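Local coordinates for ESX secretion system protein EccC (Thermomonospora curvata, PDB 4NH0) that forms part of the ESX (type VII) secretion system that exports proteins including EsxA and EsxB, has weak ATPase activity and might be the translocase subunit, at residues A[941-946]-A[1072-1077]; A[975-980]-A[1040-1045]; A[981-986]-A[997-1002]. One frame throughout, in Å; residues are numbered along the deposited sequence.

Contact 1: residues A[941-946]-A[1072-1077]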
# COMPACT_ATOMS: atom_id res chain seq x y z
N ASP A 941 18.47 33.49 -34.60
CA ASP A 941 19.77 33.57 -33.94
C ASP A 941 20.86 33.06 -34.88
O ASP A 941 20.84 31.91 -35.29
CB ASP A 941 19.76 32.76 -32.64
CG ASP A 941 18.82 33.34 -31.60
OD1 ASP A 941 18.57 34.57 -31.64
OD2 ASP A 941 18.32 32.58 -30.75
N PRO A 942 21.81 33.94 -35.21
CA PRO A 942 22.81 33.71 -36.26
C PRO A 942 23.89 32.67 -35.93
O PRO A 942 24.45 32.08 -36.86
CB PRO A 942 23.45 35.09 -36.44
CG PRO A 942 23.28 35.74 -35.12
CD PRO A 942 21.96 35.27 -34.60
N HIS A 943 24.17 32.43 -34.66
CA HIS A 943 25.30 31.58 -34.30
C HIS A 943 24.90 30.30 -33.57
O HIS A 943 23.77 30.17 -33.10
CB HIS A 943 26.29 32.37 -33.43
CG HIS A 943 26.68 33.69 -34.01
ND1 HIS A 943 27.53 33.81 -35.09
CD2 HIS A 943 26.33 34.95 -33.66
CE1 HIS A 943 27.69 35.09 -35.38
NE2 HIS A 943 26.97 35.80 -34.53
N PHE A 944 25.84 29.37 -33.48
CA PHE A 944 25.65 28.13 -32.74
C PHE A 944 26.98 27.60 -32.21
O PHE A 944 28.00 27.71 -32.88
CB PHE A 944 24.97 27.07 -33.61
CG PHE A 944 24.78 25.74 -32.93
CD1 PHE A 944 23.78 25.57 -31.99
CD2 PHE A 944 25.62 24.68 -33.21
CE1 PHE A 944 23.61 24.35 -31.36
CE2 PHE A 944 25.45 23.46 -32.58
CZ PHE A 944 24.45 23.30 -31.66
N LEU A 945 26.96 27.02 -31.02
CA LEU A 945 28.17 26.56 -30.36
C LEU A 945 27.95 25.23 -29.64
O LEU A 945 26.93 25.04 -28.98
CB LEU A 945 28.66 27.62 -29.38
CG LEU A 945 29.93 27.34 -28.57
CD1 LEU A 945 31.11 27.07 -29.48
CD2 LEU A 945 30.22 28.51 -27.64
N VAL A 946 28.91 24.31 -29.75
CA VAL A 946 28.77 23.00 -29.13
C VAL A 946 30.06 22.51 -28.47
O VAL A 946 31.12 22.51 -29.09
CB VAL A 946 28.28 21.95 -30.16
CG1 VAL A 946 29.09 22.02 -31.44
CG2 VAL A 946 28.32 20.55 -29.57
N LEU A 1072 26.51 37.01 -41.66
CA LEU A 1072 27.54 36.19 -41.02
C LEU A 1072 26.94 35.17 -40.06
O LEU A 1072 26.00 35.47 -39.32
CB LEU A 1072 28.54 37.08 -40.28
CG LEU A 1072 29.75 36.40 -39.65
CD1 LEU A 1072 30.52 35.61 -40.69
CD2 LEU A 1072 30.65 37.43 -38.99
N HIS A 1073 27.49 33.96 -40.07
CA HIS A 1073 27.06 32.90 -39.17
C HIS A 1073 28.25 32.09 -38.67
O HIS A 1073 29.10 31.67 -39.46
CB HIS A 1073 26.05 31.98 -39.86
CG HIS A 1073 24.79 32.67 -40.28
ND1 HIS A 1073 23.89 33.20 -39.38
CD2 HIS A 1073 24.28 32.91 -41.51
CE1 HIS A 1073 22.88 33.74 -40.04
NE2 HIS A 1073 23.09 33.58 -41.33
N LEU A 1074 28.31 31.86 -37.36
CA LEU A 1074 29.39 31.08 -36.77
C LEU A 1074 28.88 29.76 -36.21
O LEU A 1074 28.01 29.74 -35.34
CB LEU A 1074 30.09 31.88 -35.67
CG LEU A 1074 31.43 32.51 -36.04
CD1 LEU A 1074 32.47 31.43 -36.30
CD2 LEU A 1074 31.29 33.43 -37.24
N ILE A 1075 29.42 28.66 -36.73
CA ILE A 1075 29.08 27.33 -36.24
C ILE A 1075 30.35 26.65 -35.74
O ILE A 1075 31.19 26.23 -36.53
CB ILE A 1075 28.42 26.48 -37.33
CG1 ILE A 1075 27.28 27.26 -37.99
CG2 ILE A 1075 27.91 25.18 -36.75
CD1 ILE A 1075 26.58 26.51 -39.09
N ILE A 1076 30.48 26.55 -34.42
CA ILE A 1076 31.74 26.16 -33.80
C ILE A 1076 31.61 24.92 -32.92
O ILE A 1076 30.67 24.79 -32.14
CB ILE A 1076 32.31 27.32 -32.96
CG1 ILE A 1076 32.52 28.56 -33.82
CG2 ILE A 1076 33.61 26.93 -32.29
CD1 ILE A 1076 33.01 29.76 -33.05
N ALA A 1077 32.58 24.02 -33.04
CA ALA A 1077 32.68 22.87 -32.15
C ALA A 1077 34.02 22.88 -31.43
O ALA A 1077 35.07 23.09 -32.05
CB ALA A 1077 32.52 21.58 -32.92
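Phe-944 to Val-946 pair in parallel with Ile-1075 to Ala-1077, the strand axes 5.0 Å apart and 1° from alignment, through the backbone bonds Phe-944 N to Leu-1074 O, Ile-1076 N to Phe-944 O and Val-946 N to Ile-1076 O. Ahead of this ladder two histidines supply the links. His-1073 sends ND1 to a lone pair of Pro-942 O in the carbonyl plane (2.8 Å), while its NE2 is hydrogen-bonded to Glu-1039 OE1 and its ring stacks on Phe-1041. A leucine in place of His-1073 would probably leave Pro-942 O without its ND1 donor and Glu-1039 OE1 without its imidazole partner. With CG beside the backbone N (chi1 -50°), His-943 turns a ring edge to the facing strand, and its ND1 accepts a weak hydrogen bond from Leu-1074 N (3.1 Å). Strand 944-947 leads into the P-loop of the third FtsK domain, a P-loop NTPase fold. Toward helix 954-968, Phe-944 meets Ile-1075 CG2 with its ring edge at CD2 (4.2 Å), and Val-946 CG1 lies 3.8 Å from Ala-1077 CB. On the other face, beside helix 1090-1097, Leu-945 reaches obliquely over Ile-1076, CD1 to CB 3.7 Å.

Contact 2: residues A[975-980]-A[1040-1045]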
# COMPACT_ATOMS: atom_id res chain seq x y z
N ARG A 975 26.55 30.50 -48.62
CA ARG A 975 27.79 29.83 -48.98
C ARG A 975 28.53 29.36 -47.74
O ARG A 975 28.25 29.81 -46.63
CB ARG A 975 28.68 30.74 -49.83
CG ARG A 975 27.91 31.56 -50.86
CD ARG A 975 28.82 32.10 -51.94
NE ARG A 975 29.06 31.11 -52.99
CZ ARG A 975 28.45 31.12 -54.17
NH1 ARG A 975 27.56 32.05 -54.46
NH2 ARG A 975 28.74 30.18 -55.06
N LEU A 976 29.49 28.45 -47.92
CA LEU A 976 30.18 27.83 -46.79
C LEU A 976 31.69 28.02 -46.84
O LEU A 976 32.29 28.04 -47.91
CB LEU A 976 29.86 26.33 -46.75
CG LEU A 976 28.40 25.91 -46.67
CD1 LEU A 976 28.29 24.41 -46.85
CD2 LEU A 976 27.80 26.31 -45.34
N ILE A 977 32.29 28.16 -45.66
CA ILE A 977 33.74 28.14 -45.52
C ILE A 977 34.11 27.30 -44.31
O ILE A 977 33.62 27.53 -43.20
CB ILE A 977 34.32 29.56 -45.36
CG1 ILE A 977 34.10 30.36 -46.64
CG2 ILE A 977 35.80 29.49 -45.04
CD1 ILE A 977 34.69 31.75 -46.60
N PHE A 978 34.98 26.31 -44.51
CA PHE A 978 35.29 25.35 -43.47
C PHE A 978 36.68 25.54 -42.87
O PHE A 978 37.64 25.84 -43.58
CB PHE A 978 35.17 23.92 -44.02
CG PHE A 978 33.79 23.55 -44.46
CD1 PHE A 978 33.33 23.89 -45.72
CD2 PHE A 978 32.94 22.86 -43.61
CE1 PHE A 978 32.05 23.55 -46.12
CE2 PHE A 978 31.67 22.51 -44.01
CZ PHE A 978 31.22 22.86 -45.27
N ILE A 979 36.76 25.36 -41.56
CA ILE A 979 38.05 25.30 -40.87
C ILE A 979 38.15 23.95 -40.17
O ILE A 979 37.70 23.80 -39.03
CB ILE A 979 38.22 26.44 -39.85
CG1 ILE A 979 38.04 27.79 -40.54
CG2 ILE A 979 39.58 26.36 -39.19
CD1 ILE A 979 38.27 28.97 -39.62
N ASP A 980 38.72 22.98 -40.86
CA ASP A 980 38.75 21.61 -40.37
C ASP A 980 40.16 21.05 -40.39
O ASP A 980 40.56 20.37 -41.34
CB ASP A 980 37.81 20.73 -41.19
CG ASP A 980 37.65 19.35 -40.61
OD1 ASP A 980 37.97 19.15 -39.42
OD2 ASP A 980 37.19 18.45 -41.35
N LEU A 1040 26.90 34.00 -45.27
CA LEU A 1040 28.09 33.18 -45.07
C LEU A 1040 28.00 32.35 -43.80
O LEU A 1040 27.76 32.88 -42.72
CB LEU A 1040 29.34 34.05 -45.04
CG LEU A 1040 30.65 33.32 -44.77
CD1 LEU A 1040 30.87 32.21 -45.79
CD2 LEU A 1040 31.82 34.29 -44.77
N PHE A 1041 28.21 31.05 -43.95
CA PHE A 1041 28.25 30.14 -42.80
C PHE A 1041 29.67 29.67 -42.56
O PHE A 1041 30.21 28.88 -43.34
CB PHE A 1041 27.32 28.95 -43.02
CG PHE A 1041 25.86 29.28 -42.92
CD1 PHE A 1041 25.15 29.70 -44.02
CD2 PHE A 1041 25.20 29.15 -41.71
CE1 PHE A 1041 23.81 30.00 -43.92
CE2 PHE A 1041 23.86 29.45 -41.60
CZ PHE A 1041 23.16 29.88 -42.71
N LEU A 1042 30.28 30.16 -41.48
CA LEU A 1042 31.63 29.76 -41.13
C LEU A 1042 31.60 28.54 -40.22
O LEU A 1042 31.30 28.64 -39.03
CB LEU A 1042 32.37 30.91 -40.45
CG LEU A 1042 33.83 30.64 -40.07
CD1 LEU A 1042 34.63 30.24 -41.30
CD2 LEU A 1042 34.44 31.85 -39.41
N VAL A 1043 31.90 27.38 -40.79
CA VAL A 1043 31.88 26.13 -40.04
C VAL A 1043 33.26 25.79 -39.51
O VAL A 1043 34.18 25.50 -40.28
CB VAL A 1043 31.37 24.96 -40.91
CG1 VAL A 1043 31.46 23.66 -40.15
CG2 VAL A 1043 29.94 25.23 -41.36
N VAL A 1044 33.41 25.83 -38.19
CA VAL A 1044 34.69 25.58 -37.55
C VAL A 1044 34.64 24.35 -36.66
O VAL A 1044 33.91 24.32 -35.67
CB VAL A 1044 35.15 26.78 -36.72
CG1 VAL A 1044 36.50 26.50 -36.08
CG2 VAL A 1044 35.22 28.03 -37.58
N ASP A 1045 35.42 23.33 -37.01
CA ASP A 1045 35.51 22.11 -36.22
C ASP A 1045 36.83 22.09 -35.46
O ASP A 1045 37.84 22.59 -35.95
CB ASP A 1045 35.38 20.88 -37.11
CG ASP A 1045 35.04 19.62 -36.33
OD1 ASP A 1045 35.20 19.62 -35.10
OD2 ASP A 1045 34.61 18.63 -36.96
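Ile-977 and Ile-979 pack against Leu-1040, Leu-1042 and Val-1044 on one face of two parallel strands, joined by five backbone hydrogen bonds from Phe-1041 N to Arg-975 O through Asp-1045 N to Ile-979 O. This is the close-packed part. Ile-977 touches two leucines of the partner strand: its CG1 lies 3.8 Å from Leu-1040 CD1, and its CG2 is 4.0 Å from Leu-1042 CD1. Both leucines have CG anti to the backbone N (chi1 177° and -178°), which swings their CD1 methyls across to the neighbouring strand. Ile-979 instead runs alongside Val-1044, CD1 to CG2 3.8 Å. On the opposite face Leu-976 CD2 crosses to Phe-1041 CB (3.5 Å), and Phe-978 lies beside Val-1043, pointing the same way. The N-terminal end is looser: Arg-975 leads its guanidinium away from the partner strand, and it and Leu-1040 are partly exposed. At the other end the Asp-980 and Asp-1045 carboxylates stand side by side with their planes nearly parallel (11°), OD1 of Asp-980 4.2 Å from OD2 of Asp-1045. Each has its own partner: Asp-980 OD2 takes Leu-985 N, and Asp-1045 OD2 bonds Ser-955 OG near the magnesium, consistent with a Walker B position. The pair lies inside the sheet, flanked by strands 994-998 and 1072-1078, with helix 954-968 packed on Leu-976, Phe-1041 and Val-1043.

Contact 3: residues A[981-986]-A[997-1002]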
# COMPACT_ATOMS: atom_id res chain seq x y z
N TYR A 981 40.93 21.34 -39.34
CA TYR A 981 42.31 20.88 -39.23
C TYR A 981 42.41 19.36 -39.27
O TYR A 981 43.33 18.82 -39.87
CB TYR A 981 42.94 21.40 -37.93
CG TYR A 981 43.28 22.87 -37.95
CD1 TYR A 981 43.34 23.58 -39.14
CD2 TYR A 981 43.56 23.55 -36.77
CE1 TYR A 981 43.66 24.92 -39.16
CE2 TYR A 981 43.88 24.90 -36.78
CZ TYR A 981 43.93 25.58 -37.98
OH TYR A 981 44.25 26.91 -37.99
N SER A 982 41.46 18.69 -38.63
CA SER A 982 41.47 17.24 -38.57
C SER A 982 40.93 16.63 -39.87
O SER A 982 41.01 15.42 -40.07
CB SER A 982 40.64 16.75 -37.39
OG SER A 982 41.16 17.23 -36.16
N ARG A 983 40.40 17.49 -40.73
CA ARG A 983 39.79 17.07 -41.99
C ARG A 983 38.75 15.99 -41.74
O ARG A 983 38.93 14.83 -42.11
CB ARG A 983 40.86 16.60 -42.98
CG ARG A 983 42.12 17.43 -42.96
CD ARG A 983 42.95 17.26 -44.22
NE ARG A 983 42.62 16.04 -44.96
CZ ARG A 983 42.47 15.99 -46.28
NH1 ARG A 983 42.62 17.09 -47.01
NH2 ARG A 983 42.16 14.84 -46.87
N SER A 984 37.66 16.38 -41.09
CA SER A 984 36.56 15.48 -40.76
C SER A 984 35.32 15.83 -41.57
O SER A 984 34.33 15.10 -41.56
CB SER A 984 36.24 15.56 -39.27
OG SER A 984 37.24 14.95 -38.48
N LEU A 985 35.38 16.96 -42.27
CA LEU A 985 34.20 17.52 -42.92
C LEU A 985 34.28 17.48 -44.44
O LEU A 985 33.62 18.26 -45.12
CB LEU A 985 34.00 18.97 -42.46
CG LEU A 985 33.24 19.27 -41.16
CD1 LEU A 985 33.65 18.37 -40.01
CD2 LEU A 985 33.44 20.72 -40.78
N LEU A 986 35.08 16.56 -44.98
CA LEU A 986 35.22 16.43 -46.42
C LEU A 986 33.90 16.02 -47.07
O LEU A 986 33.61 16.40 -48.20
CB LEU A 986 36.30 15.40 -46.78
CG LEU A 986 37.77 15.77 -46.57
CD1 LEU A 986 38.05 17.19 -47.05
CD2 LEU A 986 38.17 15.59 -45.13
N TYR A 997 38.26 26.10 -48.00
CA TYR A 997 38.51 24.98 -47.11
C TYR A 997 39.94 25.05 -46.59
O TYR A 997 40.89 25.09 -47.37
CB TYR A 997 38.26 23.65 -47.82
CG TYR A 997 38.32 22.44 -46.92
CD1 TYR A 997 39.50 21.72 -46.77
CD2 TYR A 997 37.20 22.03 -46.21
CE1 TYR A 997 39.55 20.62 -45.94
CE2 TYR A 997 37.25 20.93 -45.38
CZ TYR A 997 38.43 20.22 -45.25
OH TYR A 997 38.48 19.13 -44.42
N ALA A 998 40.09 25.07 -45.27
CA ALA A 998 41.40 25.23 -44.65
C ALA A 998 41.76 24.06 -43.74
O ALA A 998 41.00 23.72 -42.83
CB ALA A 998 41.46 26.53 -43.88
N ALA A 999 42.92 23.46 -43.98
CA ALA A 999 43.40 22.37 -43.15
C ALA A 999 44.69 22.77 -42.44
O ALA A 999 45.32 21.94 -41.78
CB ALA A 999 43.63 21.12 -43.99
N SER A 1000 45.07 24.03 -42.57
CA SER A 1000 46.28 24.55 -41.95
C SER A 1000 46.05 25.95 -41.38
O SER A 1000 45.12 26.64 -41.79
CB SER A 1000 47.43 24.56 -42.95
OG SER A 1000 47.15 25.42 -44.04
N SER A 1001 46.92 26.35 -40.46
CA SER A 1001 46.81 27.66 -39.82
C SER A 1001 47.01 28.79 -40.83
O SER A 1001 46.39 29.85 -40.72
CB SER A 1001 47.83 27.79 -38.69
OG SER A 1001 47.80 29.08 -38.12
N THR A 1002 47.88 28.57 -41.81
CA THR A 1002 48.16 29.57 -42.83
C THR A 1002 46.96 29.78 -43.74
O THR A 1002 46.54 30.91 -43.97
CB THR A 1002 49.38 29.18 -43.67
OG1 THR A 1002 50.52 28.97 -42.82
CG2 THR A 1002 49.71 30.27 -44.68
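The Tyr-981 ring lies obliquely along the backbone of Ala-999 to Ser-1001, while the Tyr-997 ring, slanting to its own partner, takes the Leu-986 methyl CD1 at its phenol end; Arg-983, the third flat group, has Leu-986 CD2 over one guanidinium face, 4.2 Å above the plane and offset toward the rim. These groups join the loop that follows strand 974-980 in the P-loop NTPase fold of the third FtsK domain to the end of strand 994-998 and the start of helix 1001-1017. No hydrogen bond crosses between the two segments, and the contact rests on van der Waals touching at a partly open surface. Tyr-981 follows the turn from strand to helix with one side of its ring: CD1 is 3.7 Å from Ala-999 C, CE1 is next to Ser-1000 C, and the hydroxyl OH reaches Ser-1001 CA at 3.2 Å. Ala-1004 of the same helix and the loop residues Met-1049 and Val-1050 also pack on this tyrosine. Tyr-997 has CG anti to the backbone N (chi1 -172°), which carries its ring out toward the loop, where the Leu-986 side chain crosses it at about a right angle, CD1 to CZ 3.5 Å. Its OH also lies 3.4 Å from Arg-983 CA, so the hydroxyl end touches two loop residues. The Arg-983 side chain, bent at chi3, passes Ala-999, just beyond the strand. At the helix start Ser-1000 is the N-cap, its OG making a weak bond to Ala-1003 N. One residue before the cap, Arg-983 CD lies 3.9 Å from Ala-999 CB.

In the fold
Contacts 1 and 2 are strand pairs of one sheet of the third FtsK domain, their centres about 10 Å apart, joined where strands 1072-1078 and 1039-1045 adjoin, His-1073 O lying 2.8 Å from Leu-1042 N. Contact 3 lies at the strand ends beside it, also about 10 Å from contact 2, centre to centre, and its strand continues the sheet through Ala-998 N, 3.1 Å from Phe-978 O; contacts 1 and 3 do not touch. Along the chain contact 3 is nested within contact 2, and contact 2 within contact 1. All three approach the nucleotide site: the side chains of Ala-1077, Asp-1045 and Ser-984 come within about 7, 4 and 5 Å of the magnesium, nearest atoms.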